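Local coordinates for HutD family protein (Pseudomonas aeruginosa, PDB 1YLL), which is of unknown function but, as a HutD family member with a cupin-like beta-barrel fold, may be linked to histidine utilisation, at residues Gly71-Arg76 and Val99-Leu104. Numbering follows the deposited sequence.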
loop_
_atom_site.group_PDB
_atom_site.type_symbol
_atom_site.label_atom_id
_atom_site.label_comp_id
_atom_site.label_asym_id
_atom_site.label_seq_id
_atom_site.Cartn_x
_atom_site.Cartn_y
_atom_site.Cartn_z
ATOM N N GLY D 71 8.216 32.806 13.878
ATOM C CA GLY D 71 7.092 33.686 14.107
ATOM C C GLY D 71 6.386 34.158 12.857
ATOM O O GLY D 71 5.189 34.421 12.892
ATOM N N GLY D 72 7.110 34.266 11.749
ATOM C CA GLY D 72 6.478 34.737 10.538
ATOM C C GLY D 72 7.190 35.939 9.953
ATOM O O GLY D 72 8.226 36.390 10.464
HETATM N N MSE D 73 6.602 36.480 8.892
HETATM C CA MSE D 73 7.197 37.597 8.172
HETATM C C MSE D 73 6.126 38.435 7.488
HETATM O O MSE D 73 4.969 38.061 7.390
HETATM C CB MSE D 73 8.153 37.064 7.086
HETATM C CG MSE D 73 7.451 36.234 6.049
HETATM SE SE MSE D 73 8.636 35.550 4.625
HETATM C CE MSE D 73 7.311 34.537 3.652
ATOM N N ARG D 74 6.533 39.607 7.043
ATOM C CA ARG D 74 5.639 40.486 6.316
ATOM C C ARG D 74 6.434 40.872 5.079
ATOM O O ARG D 74 7.569 41.332 5.203
ATOM C CB ARG D 74 5.316 41.758 7.130
ATOM C CG ARG D 74 4.555 42.801 6.296
ATOM C CD ARG D 74 4.285 44.104 7.065
ATOM N NE ARG D 74 5.446 45.003 7.153
ATOM C CZ ARG D 74 6.045 45.353 8.297
ATOM N NH1 ARG D 74 5.605 44.879 9.457
ATOM N NH2 ARG D 74 7.081 46.185 8.284
ATOM N N LEU D 75 5.864 40.672 3.894
ATOM C CA LEU D 75 6.557 41.038 2.667
ATOM C C LEU D 75 6.020 42.345 2.105
ATOM O O LEU D 75 4.800 42.506 1.961
ATOM C CB LEU D 75 6.393 39.934 1.589
ATOM C CG LEU D 75 7.114 38.623 1.920
ATOM C CD1 LEU D 75 6.838 37.601 0.821
ATOM C CD2 LEU D 75 8.625 38.877 2.076
ATOM N N ARG D 76 6.916 43.279 1.799
ATOM C CA ARG D 76 6.486 44.523 1.163
ATOM C C ARG D 76 6.825 44.285 -0.316
ATOM O O ARG D 76 7.988 44.135 -0.672
ATOM C CB ARG D 76 7.270 45.719 1.697
ATOM C CG ARG D 76 6.674 47.045 1.276
ATOM C CD ARG D 76 7.501 48.177 1.858
ATOM N NE ARG D 76 8.788 48.257 1.190
ATOM C CZ ARG D 76 9.944 48.499 1.795
ATOM N NH1 ARG D 76 9.989 48.690 3.110
ATOM N NH2 ARG D 76 11.061 48.536 1.077
ATOM N N VAL D 99 11.023 43.441 -3.501
ATOM C CA VAL D 99 10.503 42.839 -2.284
ATOM C C VAL D 99 11.386 42.982 -1.070
ATOM O O VAL D 99 12.570 42.701 -1.124
ATOM C CB VAL D 99 10.261 41.323 -2.523
ATOM C CG1 VAL D 99 9.707 40.668 -1.262
ATOM C CG2 VAL D 99 9.276 41.137 -3.691
ATOM N N HIS D 100 10.780 43.417 0.023
ATOM C CA HIS D 100 11.506 43.527 1.273
ATOM C C HIS D 100 10.812 42.617 2.283
ATOM O O HIS D 100 9.587 42.614 2.389
ATOM C CB HIS D 100 11.498 44.967 1.803
ATOM C CG HIS D 100 12.196 45.114 3.120
ATOM N ND1 HIS D 100 11.540 45.018 4.329
ATOM C CD2 HIS D 100 13.508 45.284 3.417
ATOM C CE1 HIS D 100 12.416 45.128 5.313
ATOM N NE2 HIS D 100 13.617 45.291 4.788
ATOM N N CYS D 101 11.607 41.831 3.013
ATOM C CA CYS D 101 11.055 40.934 4.001
ATOM C C CYS D 101 11.328 41.473 5.398
ATOM O O CYS D 101 12.472 41.751 5.741
ATOM C CB CYS D 101 11.720 39.570 3.872
ATOM S SG CYS D 101 11.326 38.426 5.224
ATOM N N THR D 102 10.273 41.635 6.187
ATOM C CA THR D 102 10.427 42.061 7.573
ATOM C C THR D 102 10.078 40.840 8.436
ATOM O O THR D 102 8.971 40.302 8.343
ATOM C CB THR D 102 9.438 43.194 7.916
ATOM O OG1 THR D 102 9.797 44.364 7.166
ATOM C CG2 THR D 102 9.466 43.509 9.385
ATOM N N LEU D 103 11.033 40.397 9.253
ATOM C CA LEU D 103 10.794 39.275 10.158
ATOM C C LEU D 103 9.967 39.836 11.320
ATOM O O LEU D 103 10.312 40.892 11.883
ATOM C CB LEU D 103 12.110 38.724 10.686
ATOM C CG LEU D 103 13.042 38.116 9.632
ATOM C CD1 LEU D 103 14.329 37.589 10.312
ATOM C CD2 LEU D 103 12.316 36.993 8.873
ATOM N N LEU D 104 8.901 39.132 11.677
ATOM C CA LEU D 104 8.034 39.594 12.752
ATOM C C LEU D 104 8.701 39.450 14.109
ATOM O O LEU D 104 8.751 40.403 14.898
ATOM C CB LEU D 104 6.708 38.845 12.726
ATOM C CG LEU D 104 5.859 39.092 11.464
ATOM C CD1 LEU D 104 4.549 38.277 11.606
ATOM C CD2 LEU D 104 5.554 40.589 11.283
HETATM O O HOH W 1 8.148 44.239 4.979
#
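L75 and C101 meet on the buried face of two antiparallel strands, 73-77 and 99-103. Methyl CD2 of L75 lies 3.6 Å from CB of C101 and also touches CG1 of V99: one leucine branch rests against the small cysteine, beside the valine. C101 SG reaches diagonally across to M73, a selenomethionine on the other strand, whose SE is 4.0 Å away; small, weakly polar sulfur suits this buried place.

R74 pairs with T102, and R76 with H100, through two backbone hydrogen bonds each. The R74 N to T102 O bond measures 2.8 Å. Beyond the strand, L104 N donates to G72 O, and the leucine side chain packs against the glycine backbone; G72, with phi 125°, adopts a conformation easiest for a residue without CB.

The other face, its four residues all partly exposed, suits polar and charged groups. R74 runs alongside T102, whose CB lies over one guanidinium face, while NE forms a salt bridge with E81. A water spans R74 O and T102 OG1, 2.7 Å from the hydroxyl, at the H100 ring edge. R76 bends at chi3 (71°), bringing NH2 to 3.7 Å from H100 CB; the R76 guanidinium, nearly parallel to the imidazole (9°), approaches it obliquely.

Strand 53-55 flanks 99-103, and 80-81 flanks 73-77; the apolar face packs on F55, on I65 of strand 62-69 and on F93 of strand 91-94.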